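Side-chain contacts in putative molybdenum carrier protein (Syntrophus aciditrophicus SB, PDB 3IMK), which is of unknown function but may bind or carry molybdenum, as a member of the circularly permuted YpsA group of SLOG proteins: residues L24-K29 / D151-F156; K40-E45 / V49-Q54. One frame throughout, in Å; residues are numbered along the deposited sequence.

Contact 1: residues L24-K29 / D151-F156; sequences LDFAIK and DLLEVF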
loop_
_atom_site.group_PDB
_atom_site.type_symbol
_atom_site.label_atom_id
_atom_site.label_comp_id
_atom_site.label_asym_id
_atom_site.label_seq_id
_atom_site.Cartn_x
_atom_site.Cartn_y
_atom_site.Cartn_z
ATOM N N LEU A 24 -4.497 3.961 4.287
ATOM C CA LEU A 24 -4.616 5.286 4.876
ATOM C C LEU A 24 -5.489 5.269 6.145
ATOM O O LEU A 24 -5.152 5.885 7.142
ATOM C CB LEU A 24 -5.179 6.285 3.848
ATOM C CG LEU A 24 -4.356 6.442 2.564
ATOM C CD1 LEU A 24 -5.039 7.468 1.594
ATOM C CD2 LEU A 24 -2.898 6.863 2.836
ATOM N N ASP A 25 -6.597 4.515 6.105
ATOM C CA ASP A 25 -7.511 4.456 7.231
ATOM C C ASP A 25 -6.804 3.790 8.401
ATOM O O ASP A 25 -6.970 4.203 9.566
ATOM C CB ASP A 25 -8.791 3.710 6.842
ATOM C CG ASP A 25 -9.678 4.502 5.923
ATOM O OD1 ASP A 25 -9.518 5.742 5.858
ATOM O OD2 ASP A 25 -10.600 3.901 5.306
ATOM N N PHE A 26 -5.978 2.789 8.112
ATOM C CA PHE A 26 -5.197 2.113 9.140
ATOM C C PHE A 26 -4.221 3.102 9.766
ATOM O O PHE A 26 -4.096 3.194 10.984
ATOM C CB PHE A 26 -4.404 0.938 8.566
ATOM C CG PHE A 26 -3.592 0.210 9.600
ATOM C CD1 PHE A 26 -4.221 -0.716 10.427
ATOM C CD2 PHE A 26 -2.277 0.527 9.816
ATOM C CE1 PHE A 26 -3.516 -1.346 11.438
ATOM C CE2 PHE A 26 -1.557 -0.108 10.848
ATOM C CZ PHE A 26 -2.224 -1.039 11.655
ATOM N N ALA A 27 -3.482 3.831 8.910
ATOM C CA ALA A 27 -2.503 4.809 9.423
ATOM C C ALA A 27 -3.212 5.801 10.347
ATOM O O ALA A 27 -2.736 6.117 11.439
ATOM C CB ALA A 27 -1.799 5.540 8.276
ATOM N N ILE A 28 -4.331 6.347 9.894
ATOM C CA ILE A 28 -5.091 7.321 10.685
ATOM C C ILE A 28 -5.535 6.732 12.046
ATOM O O ILE A 28 -5.299 7.343 13.100
ATOM C CB ILE A 28 -6.283 7.854 9.869
ATOM C CG1 ILE A 28 -5.763 8.735 8.699
ATOM C CG2 ILE A 28 -7.264 8.704 10.754
ATOM C CD1 ILE A 28 -6.755 9.037 7.607
ATOM N N LYS A 29 -6.068 5.518 12.009
ATOM C CA LYS A 29 -6.548 4.840 13.220
ATOM C C LYS A 29 -5.414 4.661 14.234
ATOM O O LYS A 29 -5.607 4.826 15.447
ATOM C CB LYS A 29 -7.174 3.490 12.835
ATOM C CG LYS A 29 -7.737 2.654 13.967
ATOM C CD LYS A 29 -8.367 1.392 13.365
ATOM C CE LYS A 29 -8.674 0.290 14.373
ATOM N NZ LYS A 29 -8.934 -0.963 13.594
ATOM N N ASP A 151 -7.260 -5.934 8.239
ATOM C CA ASP A 151 -7.064 -7.043 9.164
ATOM C C ASP A 151 -5.585 -7.450 9.150
ATOM O O ASP A 151 -5.009 -7.715 10.198
ATOM C CB ASP A 151 -7.945 -8.240 8.768
ATOM C CG ASP A 151 -9.420 -8.022 8.970
ATOM O OD1 ASP A 151 -9.800 -7.054 9.652
ATOM O OD2 ASP A 151 -10.220 -8.860 8.426
ATOM N N LEU A 152 -4.974 -7.473 7.968
ATOM C CA LEU A 152 -3.560 -7.807 7.846
ATOM C C LEU A 152 -2.676 -6.788 8.590
ATOM O O LEU A 152 -1.740 -7.141 9.323
ATOM C CB LEU A 152 -3.165 -7.889 6.350
ATOM C CG LEU A 152 -1.683 -8.138 6.040
ATOM C CD1 LEU A 152 -1.195 -9.422 6.713
ATOM C CD2 LEU A 152 -1.533 -8.225 4.527
ATOM N N LEU A 153 -2.923 -5.506 8.334
ATOM C CA LEU A 153 -2.124 -4.465 8.979
ATOM C C LEU A 153 -2.292 -4.486 10.498
ATOM O O LEU A 153 -1.329 -4.212 11.245
ATOM C CB LEU A 153 -2.439 -3.093 8.361
ATOM C CG LEU A 153 -2.018 -2.929 6.897
ATOM C CD1 LEU A 153 -2.509 -1.565 6.342
ATOM C CD2 LEU A 153 -0.533 -3.116 6.688
ATOM N N GLU A 154 -3.494 -4.810 10.955
ATOM C CA GLU A 154 -3.704 -4.942 12.391
ATOM C C GLU A 154 -2.808 -6.009 13.011
ATOM O O GLU A 154 -2.266 -5.818 14.095
ATOM C CB GLU A 154 -5.160 -5.175 12.717
ATOM C CG GLU A 154 -6.012 -3.903 12.493
ATOM C CD GLU A 154 -5.906 -2.817 13.631
ATOM O OE1 GLU A 154 -5.467 -3.138 14.771
ATOM O OE2 GLU A 154 -6.338 -1.659 13.356
ATOM N N VAL A 155 -2.665 -7.142 12.343
ATOM C CA VAL A 155 -1.784 -8.199 12.894
ATOM C C VAL A 155 -0.332 -7.780 12.795
ATOM O O VAL A 155 0.445 -7.985 13.734
ATOM C CB VAL A 155 -2.019 -9.588 12.200
ATOM C CG1 VAL A 155 -1.051 -10.647 12.764
ATOM C CG2 VAL A 155 -3.502 -10.026 12.322
ATOM N N PHE A 156 0.036 -7.151 11.666
ATOM C CA PHE A 156 1.399 -6.667 11.469
ATOM C C PHE A 156 1.838 -5.602 12.480
ATOM O O PHE A 156 2.945 -5.700 13.015
ATOM C CB PHE A 156 1.550 -6.204 9.987
ATOM C CG PHE A 156 2.818 -5.447 9.685
ATOM C CD1 PHE A 156 4.049 -5.938 10.080
ATOM C CD2 PHE A 156 2.771 -4.289 8.952
ATOM C CE1 PHE A 156 5.212 -5.201 9.826
ATOM C CE2 PHE A 156 3.926 -3.570 8.655
ATOM C CZ PHE A 156 5.143 -4.040 9.096
#
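Phe26 and Leu153 join helix 19-29 to helix 145-157, two helices of an alpha/beta fold built on a parallel sheet, the Rossmann-like architecture of the SLOG clan. The short helical segments run in roughly the same direction, crossing at -40° with their axes 10.3 Å apart. The apolar part is a CH-pi contact. CB of Leu153 sits over one face of the Phe26 ring, 3.5 Å from its centroid and almost on the ring normal, while Leu153 CD1 reaches back to Phe26 CB. The ring gets there because CG of Phe26 stands anti to the backbone N (chi1 -180°), which swings the ring toward Leu153. Its far end, CZ, comes 3.3 Å from the backbone O of Leu153. Met150 and Leu157 of the same partner helix also touch this side chain, and His30 stacks on its ring. The polar part lies on the more exposed flank. The extended chain of Lys29 brings NZ 2.7 Å from OE2 of Glu154, a salt bridge that is also a hydrogen bond. His30 NE2 bonds to the same oxygen, so two nitrogens grip it. The bend at chi2 brings the carboxylate of Glu154 toward helix 19-29; Glu154 CG lies in the plane of the Phe26 ring, at its edge, 3.7 Å from Phe26 CE1. Lys29 NZ meets OE2 from above the carboxylate plane, 57° out of it.

Contact 2: residues K40-E45 / V49-Q54; sequences KGRLAE and VPETYQ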
loop_
_atom_site.group_PDB
_atom_site.type_symbol
_atom_site.label_atom_id
_atom_site.label_comp_id
_atom_site.label_asym_id
_atom_site.label_seq_id
_atom_site.Cartn_x
_atom_site.Cartn_y
_atom_site.Cartn_z
ATOM N N LYS A 40 -3.976 14.270 -10.487
ATOM C CA LYS A 40 -4.577 15.590 -10.508
ATOM C C LYS A 40 -6.091 15.453 -10.345
ATOM O O LYS A 40 -6.701 14.583 -10.942
ATOM C CB LYS A 40 -4.232 16.311 -11.802
ATOM C CG LYS A 40 -4.646 17.754 -11.812
ATOM C CD LYS A 40 -4.365 18.389 -13.172
ATOM C CE LYS A 40 -5.319 17.926 -14.299
ATOM N NZ LYS A 40 -5.144 18.771 -15.534
ATOM N N GLY A 41 -6.683 16.289 -9.499
ATOM C CA GLY A 41 -8.121 16.233 -9.224
ATOM C C GLY A 41 -8.516 15.200 -8.179
ATOM O O GLY A 41 -9.681 15.057 -7.847
ATOM N N ARG A 42 -7.526 14.517 -7.607
ATOM C CA ARG A 42 -7.764 13.503 -6.589
ATOM C C ARG A 42 -8.675 12.372 -7.103
ATOM O O ARG A 42 -9.511 11.820 -6.374
ATOM C CB ARG A 42 -8.315 14.102 -5.270
ATOM C CG ARG A 42 -7.617 15.313 -4.762
ATOM C CD ARG A 42 -8.398 15.916 -3.600
ATOM N NE ARG A 42 -8.477 15.058 -2.421
ATOM C CZ ARG A 42 -7.561 15.050 -1.452
ATOM N NH1 ARG A 42 -6.442 15.746 -1.555
ATOM N NH2 ARG A 42 -7.743 14.301 -0.385
ATOM N N LEU A 43 -8.496 12.001 -8.358
ATOM C CA LEU A 43 -9.403 11.033 -8.957
ATOM C C LEU A 43 -9.257 9.639 -8.366
ATOM O O LEU A 43 -8.126 9.182 -8.076
ATOM C CB LEU A 43 -9.250 10.968 -10.472
ATOM C CG LEU A 43 -9.355 12.305 -11.174
ATOM C CD1 LEU A 43 -9.168 12.110 -12.728
ATOM C CD2 LEU A 43 -10.673 13.029 -10.897
ATOM N N ALA A 44 -10.397 8.942 -8.253
ATOM C CA ALA A 44 -10.440 7.577 -7.752
ATOM C C ALA A 44 -11.775 6.964 -8.168
ATOM O O ALA A 44 -12.733 7.669 -8.512
ATOM C CB ALA A 44 -10.274 7.551 -6.227
ATOM N N GLU A 45 -11.842 5.651 -8.121
ATOM C CA GLU A 45 -13.127 4.968 -8.197
ATOM C C GLU A 45 -14.003 5.454 -7.044
ATOM O O GLU A 45 -13.504 5.597 -5.915
ATOM C CB GLU A 45 -12.910 3.475 -8.058
ATOM C CG GLU A 45 -14.185 2.683 -8.042
ATOM C CD GLU A 45 -13.925 1.201 -7.867
ATOM O OE1 GLU A 45 -13.538 0.794 -6.764
ATOM O OE2 GLU A 45 -14.148 0.459 -8.842
ATOM N N VAL A 49 -11.091 11.746 -3.905
ATOM C CA VAL A 49 -10.660 11.229 -2.597
ATOM C C VAL A 49 -11.048 12.286 -1.549
ATOM O O VAL A 49 -10.691 13.457 -1.694
ATOM C CB VAL A 49 -9.121 10.960 -2.531
ATOM C CG1 VAL A 49 -8.736 10.482 -1.125
ATOM C CG2 VAL A 49 -8.644 9.943 -3.608
ATOM N N PRO A 50 -11.778 11.881 -0.488
ATOM C CA PRO A 50 -12.272 12.873 0.476
ATOM C C PRO A 50 -11.179 13.801 1.012
ATOM O O PRO A 50 -10.040 13.393 1.199
ATOM C CB PRO A 50 -12.891 12.021 1.573
ATOM C CG PRO A 50 -13.381 10.824 0.850
ATOM C CD PRO A 50 -12.319 10.551 -0.215
ATOM N N GLU A 51 -11.538 15.050 1.252
ATOM C CA GLU A 51 -10.570 16.058 1.634
ATOM C C GLU A 51 -9.933 15.821 3.014
ATOM O O GLU A 51 -8.913 16.411 3.325
ATOM C CB GLU A 51 -11.219 17.433 1.568
ATOM C CG GLU A 51 -11.629 17.798 0.137
ATOM C CD GLU A 51 -10.483 18.282 -0.785
ATOM O OE1 GLU A 51 -9.271 18.115 -0.480
ATOM O OE2 GLU A 51 -10.826 18.862 -1.845
ATOM N N THR A 52 -10.542 14.973 3.817
ATOM C CA THR A 52 -9.981 14.675 5.122
ATOM C C THR A 52 -8.602 13.996 4.993
ATOM O O THR A 52 -7.771 14.085 5.897
ATOM C CB THR A 52 -10.928 13.813 5.922
ATOM O OG1 THR A 52 -11.400 12.746 5.088
ATOM C CG2 THR A 52 -12.132 14.640 6.386
ATOM N N TYR A 53 -8.348 13.328 3.876
ATOM C CA TYR A 53 -7.041 12.705 3.645
ATOM C C TYR A 53 -6.038 13.728 3.082
ATOM O O TYR A 53 -6.282 14.334 2.027
ATOM C CB TYR A 53 -7.156 11.564 2.637
ATOM C CG TYR A 53 -8.065 10.423 3.052
ATOM C CD1 TYR A 53 -7.625 9.424 3.907
ATOM C CD2 TYR A 53 -9.379 10.359 2.593
ATOM C CE1 TYR A 53 -8.478 8.364 4.293
ATOM C CE2 TYR A 53 -10.197 9.318 2.960
ATOM C CZ TYR A 53 -9.745 8.322 3.798
ATOM O OH TYR A 53 -10.582 7.306 4.156
ATOM N N GLN A 54 -4.924 13.899 3.802
ATOM C CA GLN A 54 -3.879 14.831 3.404
ATOM C C GLN A 54 -2.967 14.155 2.386
ATOM O O GLN A 54 -2.142 13.301 2.769
ATOM C CB GLN A 54 -3.109 15.327 4.642
ATOM C CG GLN A 54 -4.007 16.004 5.683
ATOM C CD GLN A 54 -4.750 17.207 5.122
ATOM O OE1 GLN A 54 -4.129 18.196 4.720
ATOM N NE2 GLN A 54 -6.090 17.126 5.077
HETATM O O HOH W 1 -4.947 16.828 0.707
#
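NH2 of Arg42 is gripped by two backbone oxygens, 2.8 Å from Tyr53 O and 2.9 Å from Pro50 O, in the loop between strands 34-38 and 56-57. The second oxygen opens a type I beta turn, Pro50 to Tyr53, so the guanidinium fastens one arm of the loop to the turn in the other. NE adds a nearly straight bond to Val49 O at 2.8 Å, with the oxygen in the guanidinium plane; NH2 makes a weak one to the same oxygen. Tyr53 O also lies close to that plane, whereas NH2 approaches Pro50 O from above its carbonyl plane, on the face opposite Tyr53 N, the turn's own donor. The bend at chi3 (64°) turns the guanidinium edge to these carbonyls. NH1 donates to a water that also lies within hydrogen-bonding reach of Tyr53 O. Over one face lies Glu51 OE1, 3.7 Å from Arg42 NE, a long salt bridge of charges alone, no N-H pointing at it; the other carboxylate oxygen, OE2, pairs with Arg48. A leucine in place of Arg42 would probably leave the carbonyls of Val49, Pro50 and Tyr53 without their shared donor and the turn less firmly tied to segment 40-45. The backbones also meet directly, Val49 N donating to Arg42 O at 2.9 Å. Beside this bond the apolar groups close up, with CG2 of Val49 3.9 Å from Ala44 CB.

From the N terminus, the chain passes through strand 10-12 into helix 19-29, which holds the first half of contact 1. It then forms strand 34-38 and enters the loop where contact 2 closes on itself, 40-45 meeting 49-54 across three intervening residues. Strand 56-57 and the rest of the sheet follow before helix 145-157 returns to complete contact 1, so contact 2 is nested inside the long loop that contact 1 closes. Their centres are about 19 Å apart, yet Tyr53 joins them: its OH probably hydrogen-bonds to Asp25 OD1 at 2.5 Å, and its ring packs on Leu24 and Ile28. Helix 19-29 thus touches both the C-terminal helix and the loop leading to edge strand 56-57.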